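Local coordinates for NAD-dependent epimerase/dehydratase domain-containing protein (Ruegeria pomeroyi DSS-3, PDB 3IUS) that is of unknown function but belongs to the NAD-dependent epimerase/dehydratase family and so probably binds a dinucleotide cofactor on a Rossmann-type fold, at residues R22-P26 and Q27-I31; A125-G128 and R129-V132; N257-I260 and K261-G265; Y273-G276 and L277-L280. One frame throughout, in Å; residues are numbered along the deposited sequence. Where two conformers were deposited one is given.

Interaction 1 of 4, residues R22-P26 and Q27-I31; sequences RALAP and QGWRI. With EDO (1,2-ethanediol), chain E.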
ATOM      1  N   ARG A  22       0.467  11.368  10.785  1.00 19.46           N
ATOM      2  CA  ARG A  22      -0.067  12.717  10.905  0.50 21.47           C
ATOM      3  C   ARG A  22      -1.458  12.705  11.538  1.00 23.19           C
ATOM      4  O   ARG A  22      -1.884  13.697  12.130  1.00 27.58           O
ATOM      5  CB  ARG A  22      -0.094  13.417   9.544  0.50 19.35           C
ATOM      6  CG  ARG A  22       1.277  13.620   8.922  0.50 18.66           C
ATOM      7  CD  ARG A  22       1.179  14.246   7.532  0.50 22.90           C
ATOM      8  NE  ARG A  22       2.489  14.370   6.900  0.50 27.05           N
ATOM      9  CZ  ARG A  22       2.859  13.725   5.796  0.50 23.06           C
ATOM     10  NH1 ARG A  22       2.012  12.914   5.177  0.50 23.66           N
ATOM     11  NH2 ARG A  22       4.075  13.903   5.306  0.50 27.13           N
ATOM     12  N   ALA A  23      -2.154  11.575  11.417  1.00 21.17           N
ATOM     13  CA  ALA A  23      -3.486  11.412  11.982  1.00 21.43           C
ATOM     14  C   ALA A  23      -3.412  10.910  13.418  1.00 25.59           C
ATOM     15  O   ALA A  23      -4.227  11.293  14.260  1.00 31.85           O
ATOM     16  CB  ALA A  23      -4.321  10.463  11.122  1.00 20.77           C
ATOM     17  N   LEU A  24      -2.429  10.063  13.702  1.00 20.67           N
ATOM     18  CA  LEU A  24      -2.304   9.465  15.033  1.00 23.30           C
ATOM     19  C   LEU A  24      -1.626  10.372  16.057  1.00 28.84           C
ATOM     20  O   LEU A  24      -2.017  10.399  17.225  1.00 26.57           O
ATOM     21  CB  LEU A  24      -1.537   8.145  14.962  1.00 25.21           C
ATOM     22  CG  LEU A  24      -2.197   7.001  14.194  1.00 24.74           C
ATOM     23  CD1 LEU A  24      -1.317   5.770  14.275  1.00 20.79           C
ATOM     24  CD2 LEU A  24      -3.576   6.718  14.757  1.00 23.54           C
ATOM     25  N   ALA A  25      -0.597  11.091  15.615  1.00 29.75           N
ATOM     26  CA  ALA A  25       0.200  11.931  16.509  1.00 33.23           C
ATOM     27  C   ALA A  25      -0.644  12.897  17.352  1.00 34.42           C
ATOM     28  O   ALA A  25      -0.445  12.994  18.563  1.00 34.18           O
ATOM     29  CB  ALA A  25       1.279  12.688  15.723  1.00 31.95           C
ATOM     30  N   PRO A  26      -1.595  13.605  16.715  1.00 35.69           N
ATOM     31  CA  PRO A  26      -2.439  14.550  17.457  1.00 35.08           C
ATOM     32  C   PRO A  26      -3.348  13.855  18.467  1.00 33.79           C
ATOM     33  O   PRO A  26      -3.864  14.512  19.369  1.00 41.85           O
ATOM     34  CB  PRO A  26      -3.285  15.203  16.356  1.00 36.14           C
ATOM     35  CG  PRO A  26      -2.522  14.982  15.099  1.00 37.31           C
ATOM     36  CD  PRO A  26      -1.875  13.647  15.271  1.00 36.02           C
ATOM     37  N   GLN A  27      -3.540  12.550  18.316  1.00 29.91           N
ATOM     38  CA  GLN A  27      -4.399  11.796  19.223  1.00 30.30           C
ATOM     39  C   GLN A  27      -3.650  11.305  20.454  1.00 30.52           C
ATOM     40  O   GLN A  27      -4.230  10.656  21.325  1.00 35.36           O
ATOM     41  CB  GLN A  27      -5.046  10.621  18.496  1.00 32.06           C
ATOM     42  CG  GLN A  27      -5.759  11.016  17.218  1.00 38.44           C
ATOM     43  CD  GLN A  27      -6.533   9.866  16.610  1.00 39.21           C
ATOM     44  OE1 GLN A  27      -7.209   9.118  17.315  1.00 42.98           O
ATOM     45  NE2 GLN A  27      -6.443   9.720  15.297  1.00 35.37           N
ATOM     46  N   GLY A  28      -2.361  11.610  20.525  1.00 33.80           N
ATOM     47  CA  GLY A  28      -1.572  11.272  21.697  1.00 36.48           C
ATOM     48  C   GLY A  28      -0.612  10.119  21.487  1.00 37.16           C
ATOM     49  O   GLY A  28       0.134   9.752  22.393  1.00 41.23           O
ATOM     50  N   TRP A  29      -0.633   9.542  20.290  1.00 32.34           N
ATOM     51  CA  TRP A  29       0.263   8.442  19.954  1.00 31.77           C
ATOM     52  C   TRP A  29       1.719   8.883  19.878  1.00 32.64           C
ATOM     53  O   TRP A  29       2.021  10.000  19.458  1.00 31.28           O
ATOM     54  CB  TRP A  29      -0.134   7.824  18.610  1.00 30.44           C
ATOM     55  CG  TRP A  29      -1.338   6.953  18.675  1.00 30.31           C
ATOM     56  CD1 TRP A  29      -2.638   7.356  18.777  1.00 30.25           C
ATOM     57  CD2 TRP A  29      -1.363   5.523  18.637  1.00 32.89           C
ATOM     58  NE1 TRP A  29      -3.470   6.266  18.806  1.00 27.96           N
ATOM     59  CE2 TRP A  29      -2.711   5.128  18.720  1.00 34.79           C
ATOM     60  CE3 TRP A  29      -0.374   4.538  18.536  1.00 33.32           C
ATOM     61  CZ2 TRP A  29      -3.099   3.788  18.707  1.00 35.75           C
ATOM     62  CZ3 TRP A  29      -0.761   3.209  18.526  1.00 36.64           C
ATOM     63  CH2 TRP A  29      -2.111   2.847  18.611  1.00 36.92           C
ATOM     64  N   ARG A  30       2.620   7.995  20.284  1.00 27.99           N
ATOM     65  CA  ARG A  30       4.033   8.172  19.995  1.00 24.17           C
ATOM     66  C   ARG A  30       4.384   7.312  18.785  1.00 25.97           C
ATOM     67  O   ARG A  30       4.132   6.110  18.787  1.00 26.29           O
ATOM     68  CB  ARG A  30       4.894   7.762  21.188  1.00 26.86           C
ATOM     69  CG  ARG A  30       6.385   7.854  20.909  1.00 30.57           C
ATOM     70  CD  ARG A  30       7.215   7.229  22.012  1.00 27.67           C
ATOM     71  NE  ARG A  30       8.640   7.334  21.717  1.00 25.08           N
ATOM     72  CZ  ARG A  30       9.563   6.497  22.177  1.00 29.73           C
ATOM     73  NH1 ARG A  30       9.213   5.486  22.961  1.00 31.00           N
ATOM     74  NH2 ARG A  30      10.835   6.671  21.849  1.00 29.01           N
ATOM     75  N   ILE A  31       4.944   7.931  17.749  1.00 23.64           N
ATOM     76  CA  ILE A  31       5.353   7.199  16.553  1.00 24.91           C
ATOM     77  C   ILE A  31       6.859   7.312  16.319  1.00 19.13           C
ATOM     78  O   ILE A  31       7.444   8.391  16.451  1.00 20.26           O
ATOM     79  CB  ILE A  31       4.611   7.684  15.278  1.00 20.44           C
ATOM     80  CG1 ILE A  31       3.093   7.655  15.479  1.00 21.21           C
ATOM     81  CG2 ILE A  31       4.995   6.831  14.080  1.00 21.95           C
ATOM     82  CD1 ILE A  31       2.551   8.896  16.139  1.00 24.55           C
TER
HETATM   83  C1  EDO E 286      -3.002  12.999   6.398  1.00 38.95           C
HETATM   84  O1  EDO E 286      -3.156  12.362   7.725  1.00 27.60           O
HETATM   85  C2  EDO E 286      -1.698  13.705   6.160  1.00 37.62           C
HETATM   86  O2  EDO E 286      -0.834  13.786   5.049  1.00 33.96           O
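Gln27 folds back onto the turn before it: its side-chain NE2 donates to Ala23 O at 2.9 Å, approaching from above the carbonyl plane, while its backbone N bonds to Leu24 O. With CG beside its own backbone N (chi1 -53°) and the chain extended beyond, the amide reaches back to Ala23, which suits a long polar residue at an exposed turn. Gly28 N then bonds to Ala25 O at 3.1 Å. Gly28 has a positive phi (106°), at which a CB would press on the preceding carbonyl oxygen, so that a residue without one sits easily here. This reversal is the helix-to-strand turn of a beta-alpha-beta unit, in which helix 15-24 links the parallel strands 7-11 and 30-35, as in the first unit of a Rossmann fold. Trp29, weakly bonded through its N to Leu24 O, lays its indole across Leu24: CD2 of Leu24 stands over one face in a CH-pi contact, 4.2 Å from the centroid of the five-membered ring. His66 meets the indole edge-to-face. With Trp29 exchanged for an alanine, Leu24 CD2 is likely to lose the ring face it lies over and His66 its aromatic mate. Finally Ile31, already in the strand, brings CD1 to Ala25 CB at 4.0 Å, a branched apolar residue suited to this buried position.

Interaction 2 of 4, residues A125-G128 and R129-V132; sequences AARG and RWRV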
ATOM      1  N   ALA A 125       5.259 -13.320 -11.131  1.00 24.07           N
ATOM      2  CA  ALA A 125       6.574 -12.699 -11.245  1.00 26.38           C
ATOM      3  C   ALA A 125       7.311 -12.677  -9.909  1.00 24.68           C
ATOM      4  O   ALA A 125       6.724 -12.951  -8.865  1.00 18.58           O
ATOM      5  CB  ALA A 125       6.456 -11.292 -11.825  1.00 25.96           C
ATOM      6  N   ALA A 126       8.599 -12.349  -9.952  1.00 29.07           N
ATOM      7  CA  ALA A 126       9.454 -12.412  -8.769  1.00 26.99           C
ATOM      8  C   ALA A 126       8.950 -11.556  -7.609  1.00 20.65           C
ATOM      9  O   ALA A 126       8.908 -12.009  -6.463  1.00 18.52           O
ATOM     10  CB  ALA A 126      10.884 -12.034  -9.129  1.00 28.65           C
ATOM     11  N   ARG A 127       8.568 -10.318  -7.906  1.00 21.21           N
ATOM     12  CA  ARG A 127       8.079  -9.407  -6.876  1.00 22.04           C
ATOM     13  C   ARG A 127       6.898 -10.006  -6.118  1.00 15.10           C
ATOM     14  O   ARG A 127       6.844  -9.950  -4.891  1.00 18.58           O
ATOM     15  CB  ARG A 127       7.693  -8.058  -7.485  1.00 23.51           C
ATOM     16  CG  ARG A 127       8.877  -7.259  -7.986  1.00 38.46           C
ATOM     17  CD  ARG A 127       9.805  -6.867  -6.841  1.00 51.71           C
ATOM     18  NE  ARG A 127       9.397  -5.615  -6.205  1.00 59.60           N
ATOM     19  CZ  ARG A 127       9.658  -5.294  -4.941  1.00 58.39           C
ATOM     20  NH1 ARG A 127       9.241  -4.133  -4.456  1.00 61.73           N
ATOM     21  NH2 ARG A 127      10.319  -6.136  -4.157  1.00 54.03           N
ATOM     22  N   GLY A 128       5.950 -10.577  -6.855  1.00 14.82           N
ATOM     23  CA  GLY A 128       4.801 -11.214  -6.245  1.00 17.35           C
ATOM     24  C   GLY A 128       5.181 -12.414  -5.399  1.00 14.57           C
ATOM     25  O   GLY A 128       4.591 -12.643  -4.340  1.00 14.52           O
ATOM     26  N   ARG A 129       6.148 -13.199  -5.872  1.00 18.89           N
ATOM     27  CA  ARG A 129       6.612 -14.357  -5.104  1.00 14.66           C
ATOM     28  C   ARG A 129       7.308 -13.908  -3.819  1.00 17.80           C
ATOM     29  O   ARG A 129       7.161 -14.541  -2.768  1.00 14.92           O
ATOM     30  CB  ARG A 129       7.540 -15.255  -5.928  1.00 14.68           C
ATOM     31  CG  ARG A 129       6.843 -16.011  -7.052  1.00 17.44           C
ATOM     32  CD  ARG A 129       7.735 -17.111  -7.622  1.00 22.88           C
ATOM     33  NE  ARG A 129       9.073 -16.632  -7.949  1.00 23.29           N
ATOM     34  CZ  ARG A 129       9.411 -16.115  -9.124  1.00 24.53           C
ATOM     35  NH1 ARG A 129       8.509 -16.017 -10.086  1.00 25.07           N
ATOM     36  NH2 ARG A 129      10.653 -15.703  -9.337  1.00 36.42           N
ATOM     37  N   TRP A 130       8.062 -12.816  -3.899  1.00 15.16           N
ATOM     38  CA  TRP A 130       8.740 -12.299  -2.713  1.00 23.52           C
ATOM     39  C   TRP A 130       7.729 -11.794  -1.684  1.00 15.37           C
ATOM     40  O   TRP A 130       7.936 -11.943  -0.475  1.00 19.48           O
ATOM     41  CB  TRP A 130       9.729 -11.185  -3.068  1.00 20.27           C
ATOM     42  CG  TRP A 130      10.787 -11.595  -4.046  1.00 19.18           C
ATOM     43  CD1 TRP A 130      11.157 -12.868  -4.374  1.00 21.33           C
ATOM     44  CD2 TRP A 130      11.626 -10.724  -4.813  1.00 21.79           C
ATOM     45  NE1 TRP A 130      12.167 -12.841  -5.302  1.00 24.94           N
ATOM     46  CE2 TRP A 130      12.473 -11.538  -5.590  1.00 23.02           C
ATOM     47  CE3 TRP A 130      11.741  -9.334  -4.920  1.00 27.64           C
ATOM     48  CZ2 TRP A 130      13.421 -11.010  -6.464  1.00 27.03           C
ATOM     49  CZ3 TRP A 130      12.684  -8.810  -5.791  1.00 29.46           C
ATOM     50  CH2 TRP A 130      13.512  -9.647  -6.549  1.00 30.05           C
ATOM     51  N   ARG A 131       6.639 -11.198  -2.166  1.00 15.18           N
ATOM     52  CA  ARG A 131       5.560 -10.761  -1.283  1.00 15.09           C
ATOM     53  C   ARG A 131       4.945 -11.955  -0.571  1.00 16.23           C
ATOM     54  O   ARG A 131       4.726 -11.913   0.635  1.00 14.98           O
ATOM     55  CB  ARG A 131       4.474 -10.013  -2.056  1.00 26.05           C
ATOM     56  CG  ARG A 131       4.832  -8.589  -2.414  1.00 27.15           C
ATOM     57  CD  ARG A 131       4.873  -7.695  -1.182  1.00 25.68           C
ATOM     58  NE  ARG A 131       5.261  -6.338  -1.548  1.00 22.61           N
ATOM     59  CZ  ARG A 131       5.439  -5.347  -0.682  1.00 19.70           C
ATOM     60  NH1 ARG A 131       5.261  -5.557   0.615  1.00 19.32           N
ATOM     61  NH2 ARG A 131       5.796  -4.145  -1.113  1.00 20.54           N
ATOM     62  N   VAL A 132       4.656 -13.018  -1.322  1.00 17.92           N
ATOM     63  CA  VAL A 132       4.079 -14.217  -0.712  1.00 16.28           C
ATOM     64  C   VAL A 132       5.013 -14.792   0.350  1.00 14.78           C
ATOM     65  O   VAL A 132       4.566 -15.178   1.437  1.00 14.78           O
ATOM     66  CB  VAL A 132       3.763 -15.298  -1.760  1.00 15.32           C
ATOM     67  CG1 VAL A 132       3.448 -16.626  -1.064  1.00 17.73           C
ATOM     68  CG2 VAL A 132       2.611 -14.850  -2.657  1.00 16.99           C
TER
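Trp130 and Ala126 meet one turn apart at the start of helix 126-140, which packs against strand 97-103 of the large parallel sheet, consistent with a Rossmann-type fold; Ala125 is its N-cap residue. The tight part of the contact is the helix's own first turns. Trp130 N bonds to Ala126 O at 2.8 Å, and the same oxygen lies under the indole, 3.1 Å from Trp130 CG, because chi1 of -58° keeps the ring beside the backbone N and chi2 of -18° swings it back over the preceding turn. Ala126 CB supports the far part of the same ring at CZ2, 3.8 Å away; so small a side chain lets the broad indole lie close to the backbone. Gly128 is buried, and its O receives Val132 N two bonds further along the helix; Val132 itself packs on Pro123. Arg131 also leads inward, its end touching strand 97-103 at Ser102 and Thr103 and making a weak hydrogen bond to Tyr100.

The solvent side belongs to two other arginines, whose long chains can lie over the surface. Arg129 brings its guanidinium round so that one face lies over Ala126 CA, and its backbone N bonds to Ala125 O. Arg127, exposed and bent at both chi2 and chi3, crosses the indole's rim with its guanidinium plane turned 68° from the ring, and gives a weak hydrogen bond to Pro73 O. It meets the tryptophan edge to edge, Arg127 NH2 lying 3.6 Å from Trp130 CE3.

Interaction 3 of 4, residues N257-I260 and K261-G265; sequences NDRI and KEELG
Lys261 NZ is gripped from several sides: it donates to Asn257 OD1 at 2.9 Å and to a water at 2.9 Å, and forms a salt bridge with Asp210. That water in turn donates to Asp258 OD1, so Asn257 directly and Asp258 through the water are tied to one ammonium. The lysine chain runs extended beyond CG, which carries NZ across to Asn257, while the asparagine's ND2 also bonds to Asp210 and to Cys208 O. Were Lys261 a methionine, Asn257 OD1 and the water would probably lose their shared donor and Asp210 its positive mate. The framework is the short helix 258-262, packed on strand 204-207 of the large parallel sheet and on helix 185-197; in it Glu262 N meets Asp258 O at 2.8 Å in a nearly straight bond (172°) and Glu263 N meets Arg259 O. Gly265, with positive phi, is where the chain leaves helical geometry, a turn easy for a residue lacking CB. Arg259 and Glu263 lie alongside each other, Arg259 CG 3.3 Å from Glu263 CD; their charges stay beyond salt-bridge range, and Arg259 NE pairs with Glu117 instead. Ile260 CG2 meets Leu264 CD1 at 4.2 Å, both apolar side chains packing on Tyr205 and Val191.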
ATOM      1  N   ASN A 257     -13.264  -5.902  -1.712  1.00 12.68           N
ATOM      2  CA  ASN A 257     -12.877  -5.136  -0.530  1.00 16.39           C
ATOM      3  C   ASN A 257     -13.951  -5.200   0.555  1.00 18.27           C
ATOM      4  O   ASN A 257     -14.110  -4.262   1.333  1.00 16.03           O
ATOM      5  CB  ASN A 257     -12.608  -3.671  -0.907  1.00 13.85           C
ATOM      6  CG  ASN A 257     -13.837  -2.979  -1.472  1.00 22.10           C
ATOM      7  OD1 ASN A 257     -14.940  -3.524  -1.430  1.00 16.17           O
ATOM      8  ND2 ASN A 257     -13.646  -1.776  -2.027  1.00 13.00           N
ATOM      9  N   ASP A 258     -14.677  -6.314   0.605  1.00 20.56           N
ATOM     10  CA  ASP A 258     -15.797  -6.474   1.536  1.00 14.04           C
ATOM     11  C   ASP A 258     -15.357  -6.545   2.995  1.00 19.43           C
ATOM     12  O   ASP A 258     -16.007  -5.982   3.881  1.00 16.58           O
ATOM     13  CB  ASP A 258     -16.609  -7.734   1.183  1.00 12.32           C
ATOM     14  CG  ASP A 258     -17.057  -7.755  -0.270  1.00 16.92           C
ATOM     15  OD1 ASP A 258     -17.581  -6.732  -0.747  1.00 22.06           O
ATOM     16  OD2 ASP A 258     -16.894  -8.797  -0.931  1.00 20.97           O
ATOM     17  N   ARG A 259     -14.247  -7.231   3.234  1.00 14.97           N
ATOM     18  CA  ARG A 259     -13.761  -7.470   4.586  0.50 17.86           C
ATOM     19  C   ARG A 259     -13.509  -6.177   5.370  1.00 17.85           C
ATOM     20  O   ARG A 259     -13.888  -6.061   6.534  1.00 18.14           O
ATOM     21  CB  ARG A 259     -12.496  -8.327   4.534  0.50 16.76           C
ATOM     22  CG  ARG A 259     -12.349  -9.269   5.711  0.50 16.69           C
ATOM     23  CD  ARG A 259     -11.630 -10.546   5.314  0.50 12.99           C
ATOM     24  NE  ARG A 259     -12.195 -11.131   4.103  0.50 28.28           N
ATOM     25  CZ  ARG A 259     -12.178 -12.429   3.816  0.50 26.34           C
ATOM     26  NH1 ARG A 259     -12.716 -12.862   2.683  0.50 22.29           N
ATOM     27  NH2 ARG A 259     -11.637 -13.294   4.664  0.50 26.12           N
ATOM     28  N   ILE A 260     -12.863  -5.201   4.733  1.00 13.06           N
ATOM     29  CA  ILE A 260     -12.559  -3.959   5.440  1.00 14.30           C
ATOM     30  C   ILE A 260     -13.843  -3.209   5.785  1.00 16.70           C
ATOM     31  O   ILE A 260     -13.905  -2.490   6.781  1.00 18.04           O
ATOM     32  CB  ILE A 260     -11.603  -3.036   4.645  1.00 13.39           C
ATOM     33  CG1 ILE A 260     -12.199  -2.718   3.278  1.00 15.25           C
ATOM     34  CG2 ILE A 260     -10.203  -3.666   4.540  1.00 14.48           C
ATOM     35  CD1 ILE A 260     -11.388  -1.714   2.452  1.00 13.40           C
ATOM     36  N   LYS A 261     -14.873  -3.389   4.963  1.00 13.37           N
ATOM     37  CA  LYS A 261     -16.146  -2.714   5.185  1.00 12.84           C
ATOM     38  C   LYS A 261     -16.931  -3.423   6.288  1.00 18.99           C
ATOM     39  O   LYS A 261     -17.339  -2.804   7.265  1.00 16.29           O
ATOM     40  CB  LYS A 261     -16.965  -2.681   3.895  1.00 16.08           C
ATOM     41  CG  LYS A 261     -16.361  -1.823   2.783  1.00 17.41           C
ATOM     42  CD  LYS A 261     -17.135  -2.030   1.497  1.00 13.80           C
ATOM     43  CE  LYS A 261     -16.560  -1.240   0.316  1.00 15.28           C
ATOM     44  NZ  LYS A 261     -17.173  -1.735  -0.944  1.00 19.97           N
ATOM     45  N   GLU A 262     -17.118  -4.726   6.126  1.00 20.52           N
ATOM     46  CA  GLU A 262     -17.988  -5.502   7.006  1.00 17.85           C
ATOM     47  C   GLU A 262     -17.370  -5.831   8.356  1.00 23.28           C
ATOM     48  O   GLU A 262     -18.076  -5.909   9.367  1.00 24.02           O
ATOM     49  CB  GLU A 262     -18.417  -6.797   6.308  1.00 18.92           C
ATOM     50  CG  GLU A 262     -19.341  -6.580   5.122  1.00 21.09           C
ATOM     51  CD  GLU A 262     -19.573  -7.854   4.329  1.00 22.26           C
ATOM     52  OE1 GLU A 262     -19.790  -8.912   4.950  1.00 24.00           O
ATOM     53  OE2 GLU A 262     -19.527  -7.797   3.086  1.00 16.82           O
ATOM     54  N   GLU A 263     -16.059  -6.039   8.376  1.00 22.45           N
ATOM     55  CA  GLU A 263     -15.389  -6.425   9.610  1.00 18.94           C
ATOM     56  C   GLU A 263     -14.810  -5.219  10.343  1.00 18.36           C
ATOM     57  O   GLU A 263     -14.894  -5.142  11.563  1.00 18.67           O
ATOM     58  CB  GLU A 263     -14.304  -7.475   9.341  1.00 17.41           C
ATOM     59  CG  GLU A 263     -14.840  -8.770   8.739  1.00 19.39           C
ATOM     60  CD  GLU A 263     -13.793  -9.872   8.661  1.00 30.62           C
ATOM     61  OE1 GLU A 263     -12.656  -9.662   9.135  1.00 32.05           O
ATOM     62  OE2 GLU A 263     -14.109 -10.956   8.120  1.00 32.47           O
ATOM     63  N   LEU A 264     -14.240  -4.272   9.597  1.00 17.84           N
ATOM     64  CA  LEU A 264     -13.570  -3.125  10.208  1.00 19.31           C
ATOM     65  C   LEU A 264     -14.441  -1.876  10.309  1.00 18.64           C
ATOM     66  O   LEU A 264     -14.069  -0.919  10.985  1.00 19.76           O
ATOM     67  CB  LEU A 264     -12.282  -2.774   9.451  1.00 20.64           C
ATOM     68  CG  LEU A 264     -11.191  -3.839   9.361  1.00 18.14           C
ATOM     69  CD1 LEU A 264      -9.928  -3.259   8.736  1.00 20.38           C
ATOM     70  CD2 LEU A 264     -10.898  -4.460  10.727  1.00 16.23           C
ATOM     71  N   GLY A 265     -15.574  -1.869   9.611  1.00 17.11           N
ATOM     72  CA  GLY A 265     -16.473  -0.731   9.645  1.00 16.72           C
ATOM     73  C   GLY A 265     -16.004   0.446   8.811  1.00 14.97           C
ATOM     74  O   GLY A 265     -16.497   1.565   8.965  1.00 19.21           O
TER
HETATM   75  O   HOH W   1     -18.388  -4.332  -0.864  1.00 30.54           O

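Interaction 4 of 4, residues Y273-G276 and L277-L280; sequences YRVG and LEAL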
ATOM      1  N   TYR A 273     -11.919   6.252  -8.674  1.00 14.38           N
ATOM      2  CA  TYR A 273     -10.880   7.156  -9.164  1.00 18.56           C
ATOM      3  C   TYR A 273     -11.436   8.511  -9.577  1.00 19.47           C
ATOM      4  O   TYR A 273     -10.729   9.513  -9.519  1.00 18.61           O
ATOM      5  CB  TYR A 273     -10.109   6.533 -10.339  1.00 17.13           C
ATOM      6  CG  TYR A 273     -10.881   6.504 -11.635  1.00 14.72           C
ATOM      7  CD1 TYR A 273     -10.646   7.442 -12.634  1.00 17.61           C
ATOM      8  CD2 TYR A 273     -11.847   5.541 -11.865  1.00 15.79           C
ATOM      9  CE1 TYR A 273     -11.359   7.415 -13.817  1.00 20.08           C
ATOM     10  CE2 TYR A 273     -12.561   5.509 -13.036  1.00 14.45           C
ATOM     11  CZ  TYR A 273     -12.313   6.448 -14.010  1.00 20.20           C
ATOM     12  OH  TYR A 273     -13.037   6.404 -15.171  1.00 24.53           O
ATOM     13  N   ARG A 274     -12.695   8.544 -10.005  1.00 17.27           N
ATOM     14  CA  ARG A 274     -13.296   9.804 -10.429  1.00 17.20           C
ATOM     15  C   ARG A 274     -13.482  10.769  -9.263  1.00 17.78           C
ATOM     16  O   ARG A 274     -13.156  11.941  -9.383  1.00 17.72           O
ATOM     17  CB  ARG A 274     -14.606   9.591 -11.199  1.00 14.74           C
ATOM     18  CG  ARG A 274     -14.401   9.047 -12.624  1.00 14.79           C
ATOM     19  CD  ARG A 274     -15.722   8.845 -13.362  1.00 22.67           C
ATOM     20  NE  ARG A 274     -16.675   8.054 -12.582  1.00 34.45           N
ATOM     21  CZ  ARG A 274     -16.622   6.729 -12.459  1.00 32.52           C
ATOM     22  NH1 ARG A 274     -15.659   6.050 -13.064  1.00 34.79           N
ATOM     23  NH2 ARG A 274     -17.526   6.087 -11.730  1.00 27.61           N
ATOM     24  N   VAL A 275     -13.995  10.288  -8.131  1.00 14.72           N
ATOM     25  CA  VAL A 275     -14.166  11.176  -6.984  1.00 14.77           C
ATOM     26  C   VAL A 275     -12.820  11.495  -6.339  1.00 14.97           C
ATOM     27  O   VAL A 275     -12.603  12.610  -5.851  1.00 15.16           O
ATOM     28  CB  VAL A 275     -15.159  10.615  -5.938  1.00 23.33           C
ATOM     29  CG1 VAL A 275     -16.591  10.751  -6.446  1.00 28.74           C
ATOM     30  CG2 VAL A 275     -14.843   9.183  -5.626  1.00 25.53           C
ATOM     31  N   GLY A 276     -11.915  10.520  -6.348  1.00 14.94           N
ATOM     32  CA  GLY A 276     -10.567  10.736  -5.853  1.00 15.15           C
ATOM     33  C   GLY A 276      -9.828  11.786  -6.674  1.00 16.90           C
ATOM     34  O   GLY A 276      -9.189  12.689  -6.128  1.00 16.75           O
ATOM     35  N   LEU A 277      -9.914  11.667  -7.990  1.00 16.40           N
ATOM     36  CA  LEU A 277      -9.234  12.605  -8.883  1.00 15.83           C
ATOM     37  C   LEU A 277      -9.787  14.027  -8.817  1.00 18.09           C
ATOM     38  O   LEU A 277      -9.032  15.001  -8.898  1.00 17.95           O
ATOM     39  CB  LEU A 277      -9.249  12.102 -10.333  1.00 20.68           C
ATOM     40  CG  LEU A 277      -7.960  11.448 -10.841  1.00 23.76           C
ATOM     41  CD1 LEU A 277      -7.527  10.363  -9.901  1.00 16.53           C
ATOM     42  CD2 LEU A 277      -8.106  10.900 -12.262  1.00 17.39           C
ATOM     43  N   GLU A 278     -11.103  14.151  -8.698  1.00 15.82           N
ATOM     44  CA  GLU A 278     -11.720  15.464  -8.598  1.00 15.96           C
ATOM     45  C   GLU A 278     -11.250  16.184  -7.336  1.00 16.08           C
ATOM     46  O   GLU A 278     -10.962  17.377  -7.368  1.00 16.59           O
ATOM     47  CB  GLU A 278     -13.244  15.347  -8.639  1.00 15.72           C
ATOM     48  CG  GLU A 278     -13.750  14.656  -9.894  1.00 44.89           C
ATOM     49  CD  GLU A 278     -15.260  14.546  -9.948  1.00 48.04           C
ATOM     50  OE1 GLU A 278     -15.917  15.561 -10.266  1.00 54.56           O
ATOM     51  OE2 GLU A 278     -15.785  13.441  -9.688  1.00 39.68           O
ATOM     52  N   ALA A 279     -11.170  15.447  -6.228  1.00 15.89           N
ATOM     53  CA  ALA A 279     -10.675  16.001  -4.972  1.00 19.60           C
ATOM     54  C   ALA A 279      -9.189  16.351  -5.025  1.00 17.74           C
ATOM     55  O   ALA A 279      -8.768  17.380  -4.500  1.00 16.56           O
ATOM     56  CB  ALA A 279     -10.941  15.030  -3.821  1.00 15.73           C
ATOM     57  N   LEU A 280      -8.394  15.481  -5.644  1.00 18.69           N
ATOM     58  CA  LEU A 280      -6.957  15.703  -5.770  0.50 19.65           C
ATOM     59  C   LEU A 280      -6.652  16.964  -6.563  1.00 16.97           C
ATOM     60  O   LEU A 280      -5.768  17.740  -6.199  1.00 17.27           O
ATOM     61  CB  LEU A 280      -6.274  14.504  -6.429  0.50 20.45           C
ATOM     62  CG  LEU A 280      -5.547  13.551  -5.478  0.50 24.35           C
ATOM     63  CD1 LEU A 280      -6.516  12.982  -4.466  0.50 27.75           C
ATOM     64  CD2 LEU A 280      -4.840  12.437  -6.243  0.50 22.12           C
TER
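Regular i to i+4 bonds run through this stretch of helix 273-282, with Leu277 N to Tyr273 O at 2.8 Å, Ala279 N to Val275 O and Leu280 N to Gly276 O at 2.9 Å. It is an alpha-helix close to the C terminus of the chain, and it packs one side against helix 215-226 and strands 146-155 and 182-184. Buried Tyr273 and Leu277 form that inner side. Both touch Val218 and Arg182, and the leucine's CD2 comes to the edge of the phenol ring, 4.3 Å from Tyr273 CD1. An aromatic ring and a branched aliphatic chain thus give an apolar patch one turn long. Gly276 is buried on the same helix, its lack of a side chain keeping the backbone slim, and Ala279 adds only a methyl against Tyr270. Arg274 and Glu278, less buried than Tyr273 and Leu277, both touch Tyr221. The arginine's main polar partner is Glu211, in a salt bridge through NH1. Its chain is bent at chi3 (-52°), which turns the guanidinium back beside its neighbour's phenol. Arg274 CG lies over one face of the Tyr273 ring, and Arg274 NH1 makes a weak hydrogen bond of 3.4 Å to Tyr273 OH.

How the interactions relate
From the N terminus the four contacts come in series, none nested in or crossing another, and each is local to one unbroken run of chain. Interaction 1 closes the turn between helix 15-24 and strand 30-35 of the large parallel sheet. Interaction 2 opens helix 126-140, on the opposite side of the chain's centre, with centres about 33 Å apart. Interactions 3 and 4 belong to successive helices, 258-262 and 273-282, their nearest atoms about 11 Å apart. Both of these helices pack back on strands of the large parallel sheet, so the late part of the chain returns to it.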